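Local coordinates for ChrR-like cupin domain-containing protein (Ralstonia eutropha JMP134, PDB 3EBR) that is of unknown function but carries a ChrR-like cupin domain, a beta-barrel fold that in many relatives holds a metal ion, at residues P18-A23 against L141-A146; F34-V39 against T135-Y140; W73-H78 against V88-S93. One frame throughout, in Å; residues are numbered along the deposited sequence.

Contact 1: P18-A23 against L141-A146; sequences PWMPFA and LNYCKA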
loop_
_atom_site.group_PDB
_atom_site.type_symbol
_atom_site.label_atom_id
_atom_site.label_comp_id
_atom_site.label_asym_id
_atom_site.label_seq_id
_atom_site.Cartn_x
_atom_site.Cartn_y
_atom_site.Cartn_z
ATOM N N PRO A 18 26.518 -0.532 1.404
ATOM C CA PRO A 18 27.400 0.643 1.365
ATOM C C PRO A 18 26.773 2.005 1.046
ATOM O O PRO A 18 25.736 2.077 0.381
ATOM C CB PRO A 18 28.370 0.290 0.221
ATOM C CG PRO A 18 27.594 -0.526 -0.692
ATOM C CD PRO A 18 26.621 -1.314 0.152
ATOM N N TRP A 19 27.413 3.061 1.573
ATOM C CA TRP A 19 27.069 4.437 1.261
ATOM C C TRP A 19 27.661 4.568 -0.115
ATOM O O TRP A 19 28.777 4.092 -0.333
ATOM C CB TRP A 19 27.709 5.493 2.157
ATOM C CG TRP A 19 27.026 5.786 3.423
ATOM C CD1 TRP A 19 27.393 5.404 4.672
ATOM C CD2 TRP A 19 25.847 6.586 3.570
ATOM N NE1 TRP A 19 26.514 5.916 5.601
ATOM C CE2 TRP A 19 25.553 6.648 4.950
ATOM C CE3 TRP A 19 25.009 7.260 2.662
ATOM C CZ2 TRP A 19 24.434 7.342 5.452
ATOM C CZ3 TRP A 19 23.901 7.957 3.157
ATOM C CH2 TRP A 19 23.625 7.994 4.544
HETATM N N MSE A 20 26.951 5.204 -1.034
HETATM C CA MSE A 20 27.447 5.363 -2.396
HETATM C C MSE A 20 26.987 6.675 -3.016
HETATM O O MSE A 20 25.894 7.134 -2.703
HETATM C CB MSE A 20 26.990 4.184 -3.248
HETATM C CG MSE A 20 25.458 3.985 -3.354
HETATM SE SE MSE A 20 24.967 2.427 -4.394
HETATM C CE MSE A 20 25.795 2.875 -5.751
ATOM N N PRO A 21 27.802 7.260 -3.913
ATOM C CA PRO A 21 27.416 8.519 -4.541
ATOM C C PRO A 21 26.234 8.308 -5.467
ATOM O O PRO A 21 26.112 7.234 -6.069
ATOM C CB PRO A 21 28.658 8.922 -5.335
ATOM C CG PRO A 21 29.435 7.695 -5.490
ATOM C CD PRO A 21 29.103 6.775 -4.409
ATOM N N PHE A 22 25.394 9.336 -5.607
ATOM C CA PHE A 22 24.196 9.269 -6.438
ATOM C C PHE A 22 24.649 9.501 -7.906
ATOM O O PHE A 22 24.342 10.524 -8.527
ATOM C CB PHE A 22 23.144 10.272 -5.915
ATOM C CG PHE A 22 21.715 9.890 -6.233
ATOM C CD1 PHE A 22 21.167 10.116 -7.488
ATOM C CD2 PHE A 22 20.906 9.317 -5.247
ATOM C CE1 PHE A 22 19.841 9.756 -7.767
ATOM C CE2 PHE A 22 19.585 8.965 -5.511
ATOM C CZ PHE A 22 19.052 9.181 -6.777
ATOM N N ALA A 23 25.363 8.507 -8.450
ATOM C CA ALA A 23 25.942 8.549 -9.788
ATOM C C ALA A 23 24.896 8.257 -10.856
ATOM O O ALA A 23 23.988 7.468 -10.607
ATOM C CB ALA A 23 27.073 7.544 -9.895
ATOM N N LEU A 141 23.785 -2.429 -7.786
ATOM C CA LEU A 141 24.544 -3.526 -8.414
ATOM C C LEU A 141 25.803 -3.039 -9.167
ATOM O O LEU A 141 26.794 -3.766 -9.177
ATOM C CB LEU A 141 23.641 -4.366 -9.335
ATOM C CG LEU A 141 22.473 -5.130 -8.689
ATOM C CD1 LEU A 141 21.588 -5.736 -9.763
ATOM C CD2 LEU A 141 22.962 -6.205 -7.722
ATOM N N ASN A 142 25.764 -1.858 -9.805
ATOM C CA ASN A 142 26.952 -1.295 -10.514
ATOM C C ASN A 142 28.100 -0.936 -9.552
ATOM O O ASN A 142 29.262 -1.163 -9.886
ATOM C CB ASN A 142 26.616 -0.063 -11.397
ATOM C CG ASN A 142 25.827 -0.409 -12.682
ATOM O OD1 ASN A 142 25.888 -1.522 -13.209
ATOM N ND2 ASN A 142 25.088 0.577 -13.186
ATOM N N TYR A 143 27.771 -0.362 -8.389
ATOM C CA TYR A 143 28.771 -0.015 -7.356
ATOM C C TYR A 143 29.368 -1.268 -6.746
ATOM O O TYR A 143 30.579 -1.314 -6.514
ATOM C CB TYR A 143 28.148 0.850 -6.265
ATOM C CG TYR A 143 29.017 1.237 -5.074
ATOM C CD1 TYR A 143 29.173 0.380 -3.975
ATOM C CD2 TYR A 143 29.630 2.488 -5.009
ATOM C CE1 TYR A 143 29.965 0.738 -2.876
ATOM C CE2 TYR A 143 30.421 2.857 -3.908
ATOM C CZ TYR A 143 30.584 1.976 -2.850
ATOM O OH TYR A 143 31.358 2.335 -1.771
ATOM N N CYS A 144 28.506 -2.237 -6.423
ATOM C CA CYS A 144 28.943 -3.525 -5.865
ATOM C C CYS A 144 29.896 -4.252 -6.808
ATOM O O CYS A 144 30.942 -4.706 -6.359
ATOM C CB CYS A 144 27.747 -4.433 -5.520
ATOM S SG CYS A 144 26.798 -3.907 -4.068
ATOM N N LYS A 145 29.527 -4.344 -8.093
ATOM C CA LYS A 145 30.362 -5.002 -9.124
ATOM C C LYS A 145 31.651 -4.226 -9.408
ATOM O O LYS A 145 32.655 -4.847 -9.744
ATOM C CB LYS A 145 29.593 -5.211 -10.434
ATOM N N ALA A 146 31.601 -2.888 -9.322
ATOM C CA ALA A 146 32.779 -2.021 -9.507
ATOM C C ALA A 146 33.814 -2.304 -8.413
ATOM O O ALA A 146 35.007 -2.380 -8.704
ATOM C CB ALA A 146 32.386 -0.553 -9.505
#
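Tyr-143, reaching out from the helix that ends at residue 146, lays its ring against residues 18-21 and carries almost all of this contact. The interactions with the pi system of the ring come from Met-20, a selenomethionine. Its CB sits over one face, offset toward the rim, 3.9 Å from the ring centroid and 22° off the normal, a CH-pi contact. Its selenium lies obliquely, at 4.9 Å from the same centroid, as a Met-aromatic contact. The backbone puts CB over the ring; CG between the backbone N and the carbonyl carbon (chi1 59°), with an extended second torsion, then sends the selenium alongside the tyrosine.

Plain apolar packing adds two prolines. Pro-18 slides past the tyrosine in the opposite direction, with CB and CG each 3.5 Å from Tyr-143 CE1. Pro-21 crosses at about a right angle and is more distant, its CD 4.2 Å from Tyr-143 CE2. Among polar atoms, Tyr-143 OH lies 3.4 Å from Trp-19 O. The Trp-19 side chain departs the other way, onto strands 30-37 and 42-49, while a ring stack with His-147 and packing on Ile-149 hold Tyr-143 from its own end of the chain.

What results is a case of one aromatic residue docking a helix near the surface against the strand that is outermost in its sheet within this chain. The contact is mostly dispersion and CH-pi attraction, so the fit depends largely on ring placement and shape.

Contact 2: F34-V39 against T135-Y140; sequences FKIDPV and TSMDRY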
loop_
_atom_site.group_PDB
_atom_site.type_symbol
_atom_site.label_atom_id
_atom_site.label_comp_id
_atom_site.label_asym_id
_atom_site.label_seq_id
_atom_site.Cartn_x
_atom_site.Cartn_y
_atom_site.Cartn_z
ATOM N N PHE A 34 18.483 0.107 1.439
ATOM C CA PHE A 34 18.046 -0.931 2.387
ATOM C C PHE A 34 17.046 -1.901 1.768
ATOM O O PHE A 34 17.088 -3.085 2.080
ATOM C CB PHE A 34 17.445 -0.313 3.651
ATOM C CG PHE A 34 18.458 0.352 4.529
ATOM C CD1 PHE A 34 19.126 -0.378 5.505
ATOM C CD2 PHE A 34 18.761 1.693 4.376
ATOM C CE1 PHE A 34 20.066 0.219 6.324
ATOM C CE2 PHE A 34 19.707 2.300 5.193
ATOM C CZ PHE A 34 20.360 1.560 6.171
ATOM N N LYS A 35 16.127 -1.406 0.939
ATOM C CA LYS A 35 15.134 -2.251 0.305
ATOM C C LYS A 35 14.813 -1.644 -1.058
ATOM O O LYS A 35 14.826 -0.436 -1.186
ATOM C CB LYS A 35 13.881 -2.311 1.184
ATOM C CG LYS A 35 13.106 -3.620 1.144
ATOM C CD LYS A 35 13.915 -4.681 1.912
ATOM C CE LYS A 35 13.279 -6.018 1.926
ATOM N NZ LYS A 35 14.240 -7.013 2.494
ATOM N N ILE A 36 14.602 -2.480 -2.074
ATOM C CA ILE A 36 14.273 -2.046 -3.431
ATOM C C ILE A 36 13.200 -3.009 -3.927
ATOM O O ILE A 36 13.513 -3.985 -4.571
ATOM C CB ILE A 36 15.516 -2.024 -4.368
ATOM C CG1 ILE A 36 16.615 -1.084 -3.849
ATOM C CG2 ILE A 36 15.107 -1.603 -5.773
ATOM C CD1 ILE A 36 17.849 -0.983 -4.769
ATOM N N ASP A 37 11.940 -2.745 -3.583
ATOM C CA ASP A 37 10.806 -3.603 -3.968
ATOM C C ASP A 37 10.404 -3.406 -5.448
ATOM O O ASP A 37 9.857 -2.356 -5.787
ATOM C CB ASP A 37 9.597 -3.334 -3.053
ATOM C CG ASP A 37 8.374 -4.226 -3.367
ATOM O OD1 ASP A 37 8.481 -5.271 -4.046
ATOM O OD2 ASP A 37 7.276 -3.879 -2.902
ATOM N N PRO A 38 10.612 -4.430 -6.306
ATOM C CA PRO A 38 10.235 -4.280 -7.707
ATOM C C PRO A 38 8.757 -4.533 -8.012
ATOM O O PRO A 38 8.331 -4.222 -9.126
ATOM C CB PRO A 38 11.081 -5.350 -8.388
ATOM C CG PRO A 38 11.109 -6.441 -7.416
ATOM C CD PRO A 38 11.157 -5.780 -6.066
ATOM N N VAL A 39 7.998 -5.125 -7.082
ATOM C CA VAL A 39 6.570 -5.375 -7.309
ATOM C C VAL A 39 5.827 -4.043 -7.222
ATOM O O VAL A 39 5.310 -3.581 -8.237
ATOM C CB VAL A 39 5.970 -6.421 -6.340
ATOM C CG1 VAL A 39 4.486 -6.539 -6.547
ATOM C CG2 VAL A 39 6.629 -7.763 -6.562
ATOM N N THR A 135 16.471 1.914 -11.644
ATOM C CA THR A 135 17.660 2.788 -11.599
ATOM C C THR A 135 18.386 2.655 -10.238
ATOM O O THR A 135 19.614 2.778 -10.178
ATOM C CB THR A 135 17.317 4.263 -11.861
ATOM O OG1 THR A 135 16.439 4.723 -10.833
ATOM C CG2 THR A 135 16.653 4.456 -13.240
ATOM N N SER A 136 17.615 2.435 -9.162
ATOM C CA SER A 136 18.144 2.210 -7.808
ATOM C C SER A 136 18.932 0.898 -7.742
ATOM O O SER A 136 20.035 0.837 -7.171
ATOM C CB SER A 136 17.003 2.145 -6.796
ATOM O OG SER A 136 16.279 3.356 -6.741
HETATM N N MSE A 137 18.345 -0.146 -8.324
HETATM C CA MSE A 137 18.958 -1.463 -8.388
HETATM C C MSE A 137 20.206 -1.442 -9.274
HETATM O O MSE A 137 21.211 -2.055 -8.902
HETATM C CB MSE A 137 17.941 -2.496 -8.912
HETATM C CG MSE A 137 18.406 -3.946 -8.929
HETATM SE SE MSE A 137 18.727 -4.635 -7.144
HETATM C CE MSE A 137 16.826 -4.883 -6.567
ATOM N N ASP A 138 20.128 -0.773 -10.436
ATOM C CA ASP A 138 21.267 -0.648 -11.362
ATOM C C ASP A 138 22.440 0.003 -10.658
ATOM O O ASP A 138 23.543 -0.515 -10.729
ATOM C CB ASP A 138 20.934 0.162 -12.639
ATOM C CG ASP A 138 20.039 -0.593 -13.643
ATOM O OD1 ASP A 138 19.723 -1.793 -13.461
ATOM O OD2 ASP A 138 19.662 0.037 -14.657
ATOM N N ARG A 139 22.185 1.108 -9.960
ATOM C CA ARG A 139 23.223 1.821 -9.209
ATOM C C ARG A 139 23.812 0.939 -8.088
ATOM O O ARG A 139 25.030 0.843 -7.975
ATOM C CB ARG A 139 22.658 3.141 -8.671
ATOM C CG ARG A 139 23.596 3.980 -7.809
ATOM C CD ARG A 139 23.082 5.299 -7.260
ATOM N NE ARG A 139 22.610 6.247 -8.266
ATOM C CZ ARG A 139 21.384 6.283 -8.796
ATOM N NH1 ARG A 139 20.428 5.408 -8.469
ATOM N NH2 ARG A 139 21.109 7.211 -9.699
ATOM N N TYR A 140 22.946 0.295 -7.300
ATOM C CA TYR A 140 23.379 -0.601 -6.212
ATOM C C TYR A 140 24.257 -1.743 -6.748
ATOM O O TYR A 140 25.358 -1.955 -6.244
ATOM C CB TYR A 140 22.173 -1.137 -5.416
ATOM C CG TYR A 140 22.565 -2.143 -4.353
ATOM C CD1 TYR A 140 23.141 -1.726 -3.148
ATOM C CD2 TYR A 140 22.366 -3.515 -4.551
ATOM C CE1 TYR A 140 23.521 -2.654 -2.168
ATOM C CE2 TYR A 140 22.744 -4.447 -3.581
ATOM C CZ TYR A 140 23.314 -4.013 -2.389
ATOM O OH TYR A 140 23.690 -4.930 -1.430
#
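Ile-36 sets its CG1 branch anti to the carbonyl carbon (chi1 -59°) and keeps the chain extended beyond it (chi2 -178°), which carries CD1 straight to the backbone of helix 135-140. Met-137, a selenomethionine, answers with a different shape: CG leaves anti to the backbone N, and two successive bends curl the chain until its terminal CE turns to the isoleucine, although its CB does not point that way.

The two branches of Ile-36 therefore do separate work. CD1 lies 3.7 Å from Ser-136 C and equally 3.7 Å from Met-137 N, resting on the peptide group that joins them, with Ser-136 CB 3.8 Å from the same methyl. On the other branch, CG2 meets Met-137 CE at 3.8 Å, the two side chains crossing obliquely. Tyr-140, one turn further along the helix, contributes its CB at a looser 4.4 Å from Ile-36 CD1.

Strand and helix run at 136° to each other, with axes 9.3 Å apart. A classic beta bulge, Phe-34 and Lys-35 both facing Ile-44, lies at this point of strand 30-37; farther on, Asp-37 OD1 accepts a bond from Val-39 N (3.1 Å) in an Asx turn. Trp-133 also packs on Ile-36, and Phe-4 of the second subunit packs on Met-137 and Pro-38, so the contact borders an interface of the tetramer.

All four touching residues are buried, and no hydrogen bond passes between the segments. Polar groups are satisfied elsewhere, Ser-136 OG by Asn-132 O and Tyr-140 OH by Lys-152 N. The contact itself is apolar packing of Ile-36 on side chains and on a helix peptide group, and hydrophobic burial joins the C-terminal helix to the cupin sheet.

Contact 3: W73-H78 against V88-S93; sequences WRYKEH and VYETAS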
loop_
_atom_site.group_PDB
_atom_site.type_symbol
_atom_site.label_atom_id
_atom_site.label_comp_id
_atom_site.label_asym_id
_atom_site.label_seq_id
_atom_site.Cartn_x
_atom_site.Cartn_y
_atom_site.Cartn_z
ATOM N N TRP A 73 16.176 20.948 6.363
ATOM C CA TRP A 73 15.913 21.162 4.946
ATOM C C TRP A 73 14.471 21.598 4.769
ATOM O O TRP A 73 13.701 21.638 5.732
ATOM C CB TRP A 73 16.231 19.892 4.152
ATOM C CG TRP A 73 15.413 18.724 4.561
ATOM C CD1 TRP A 73 15.699 17.836 5.543
ATOM C CD2 TRP A 73 14.164 18.315 3.998
ATOM N NE1 TRP A 73 14.706 16.908 5.636
ATOM C CE2 TRP A 73 13.746 17.174 4.700
ATOM C CE3 TRP A 73 13.356 18.812 2.971
ATOM C CZ2 TRP A 73 12.554 16.507 4.407
ATOM C CZ3 TRP A 73 12.178 18.167 2.684
ATOM C CH2 TRP A 73 11.780 17.021 3.395
ATOM N N ARG A 74 14.128 21.931 3.532
ATOM C CA ARG A 74 12.793 22.383 3.167
ATOM C C ARG A 74 12.568 22.298 1.677
ATOM O O ARG A 74 13.503 22.028 0.923
ATOM C CB ARG A 74 12.616 23.837 3.613
ATOM C CG ARG A 74 13.745 24.793 3.144
ATOM C CD ARG A 74 13.530 26.195 3.659
ATOM N NE ARG A 74 12.587 26.952 2.839
ATOM C CZ ARG A 74 12.900 27.802 1.851
ATOM N NH1 ARG A 74 14.171 28.085 1.503
ATOM N NH2 ARG A 74 11.906 28.411 1.199
ATOM N N TYR A 75 11.317 22.510 1.277
ATOM C CA TYR A 75 10.921 22.558 -0.117
ATOM C C TYR A 75 10.703 24.021 -0.422
ATOM O O TYR A 75 10.125 24.729 0.411
ATOM C CB TYR A 75 9.637 21.778 -0.403
ATOM C CG TYR A 75 9.741 20.295 -0.168
ATOM C CD1 TYR A 75 10.674 19.536 -0.874
ATOM C CD2 TYR A 75 8.869 19.628 0.695
ATOM C CE1 TYR A 75 10.771 18.162 -0.711
ATOM C CE2 TYR A 75 8.961 18.229 0.872
ATOM C CZ TYR A 75 9.909 17.513 0.153
ATOM O OH TYR A 75 10.050 16.167 0.333
ATOM N N LYS A 76 11.160 24.481 -1.596
ATOM C CA LYS A 76 10.964 25.880 -2.033
ATOM C C LYS A 76 9.477 26.254 -2.202
ATOM O O LYS A 76 9.120 27.418 -2.073
ATOM C CB LYS A 76 11.666 26.176 -3.369
ATOM C CG LYS A 76 13.184 26.089 -3.383
ATOM C CD LYS A 76 13.759 26.539 -4.747
ATOM N N GLU A 77 8.632 25.258 -2.478
ATOM C CA GLU A 77 7.199 25.424 -2.682
ATOM C C GLU A 77 6.374 25.530 -1.375
ATOM O O GLU A 77 5.195 25.882 -1.459
ATOM C CB GLU A 77 6.635 24.256 -3.537
ATOM C CG GLU A 77 7.218 24.049 -4.984
ATOM C CD GLU A 77 8.623 23.429 -5.077
ATOM O OE1 GLU A 77 9.218 23.088 -4.033
ATOM O OE2 GLU A 77 9.136 23.261 -6.201
ATOM N N HIS A 78 6.963 25.219 -0.204
ATOM C CA HIS A 78 6.278 25.275 1.108
ATOM C C HIS A 78 6.980 26.217 2.095
ATOM O O HIS A 78 8.184 26.446 1.979
ATOM C CB HIS A 78 6.175 23.876 1.691
ATOM C CG HIS A 78 5.367 22.941 0.848
ATOM N ND1 HIS A 78 4.010 22.782 1.011
ATOM C CD2 HIS A 78 5.722 22.126 -0.174
ATOM C CE1 HIS A 78 3.562 21.904 0.133
ATOM N NE2 HIS A 78 4.580 21.491 -0.600
ATOM N N VAL A 88 8.068 14.215 7.402
ATOM C CA VAL A 88 7.431 14.860 6.251
ATOM C C VAL A 88 6.742 13.747 5.449
ATOM O O VAL A 88 7.345 12.704 5.235
ATOM C CB VAL A 88 8.426 15.635 5.357
ATOM C CG1 VAL A 88 7.732 16.137 4.080
ATOM C CG2 VAL A 88 9.050 16.788 6.114
ATOM N N TYR A 89 5.495 13.972 5.034
ATOM C CA TYR A 89 4.721 13.011 4.253
ATOM C C TYR A 89 4.310 13.674 2.933
ATOM O O TYR A 89 3.374 14.473 2.923
ATOM C CB TYR A 89 3.488 12.534 5.043
ATOM C CG TYR A 89 2.856 11.228 4.527
ATOM C CD1 TYR A 89 2.099 11.180 3.334
ATOM C CD2 TYR A 89 2.984 10.037 5.267
ATOM C CE1 TYR A 89 1.525 9.977 2.883
ATOM C CE2 TYR A 89 2.413 8.838 4.826
ATOM C CZ TYR A 89 1.695 8.814 3.631
ATOM O OH TYR A 89 1.133 7.628 3.228
ATOM N N GLU A 90 5.042 13.382 1.847
ATOM C CA GLU A 90 4.721 13.906 0.521
ATOM C C GLU A 90 3.598 13.025 -0.085
ATOM O O GLU A 90 3.677 11.796 0.002
ATOM C CB GLU A 90 5.904 13.912 -0.468
ATOM C CG GLU A 90 7.289 14.473 -0.070
ATOM C CD GLU A 90 8.267 14.583 -1.296
ATOM O OE1 GLU A 90 7.911 15.180 -2.328
ATOM O OE2 GLU A 90 9.449 14.178 -1.195
ATOM N N THR A 91 2.579 13.634 -0.695
ATOM C CA THR A 91 1.458 12.905 -1.335
ATOM C C THR A 91 1.643 12.802 -2.860
ATOM O O THR A 91 2.392 13.561 -3.445
ATOM C CB THR A 91 0.111 13.552 -1.006
ATOM O OG1 THR A 91 0.162 14.947 -1.319
ATOM C CG2 THR A 91 -0.200 13.399 0.467
ATOM N N ALA A 92 0.925 11.865 -3.480
ATOM C CA ALA A 92 0.983 11.584 -4.936
ATOM C C ALA A 92 0.840 12.771 -5.919
ATOM O O ALA A 92 0.175 13.761 -5.611
ATOM C CB ALA A 92 -0.056 10.510 -5.276
ATOM N N SER A 93 1.525 12.638 -7.063
ATOM C CA SER A 93 1.541 13.588 -8.192
ATOM C C SER A 93 1.749 15.067 -7.829
ATOM O O SER A 93 1.029 15.936 -8.297
ATOM C CB SER A 93 0.249 13.398 -9.005
ATOM O OG SER A 93 0.105 12.031 -9.361
#
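Strands 73-75 and 88-90, which bring Trp-73 and Tyr-75 to Val-88 and Glu-90, run 27° from parallel with their axes 11.0 Å apart, a separation that side chains bridge. Val-88 divides its two methyls between the aromatic residues. CG2 lies 3.9 Å from Trp-73 CH2, approaching the indole obliquely, whereas CG1 comes to the edge of the other ring, 4.0 Å from Tyr-75 CE2. The two aromatics also meet each other: the indole edge is turned to a face of the phenol, with Trp-73 CZ3 3.5 Å above the Tyr-75 plane. Trp-73 takes up this place with CG between the backbone N and the carbonyl carbon (chi1 61°), and its NE1 is hydrogen-bonded to Thr-68 OG1.

The polar link is Tyr-75 OH to Glu-90 OE2, a weak hydrogen bond modelled at 2.6 Å, although the placing of the hydroxyl is doubtful. Ring and carboxylate planes stand 54° apart, and Glu-90 reaches across on a chain extended beyond CG.

These residues face inward between the two sheets of the cupin fold. Strand 73-75 flanks strand 94-100, whose His-96 meets the Tyr-75 ring, while strand 87-90 pairs with strand 64-70 and, through Val-88 and Tyr-89, continues antiparallel into a strand of the fourth subunit.

Overall arrangement
From the N terminus, the chain first passes residues 18-23, whose contact 1 closes only when it reaches 141-146 near its far end. Contact 2 opens next, at 34-39, and closes at 135-140, so its loop lies within that of contact 1. Contact 3, between 73-78 and 88-93, is a short local closure inside both; none cross. Contacts 1 and 2 adjoin, touching through Arg-139, and together tie helix 133-146 to neighbouring strands 20-21 and 30-37. Contact 3 lies on the opposite side of the chain's centre, its centre about 23 Å from that of contact 2, and bridges the two sheets of the cupin domain.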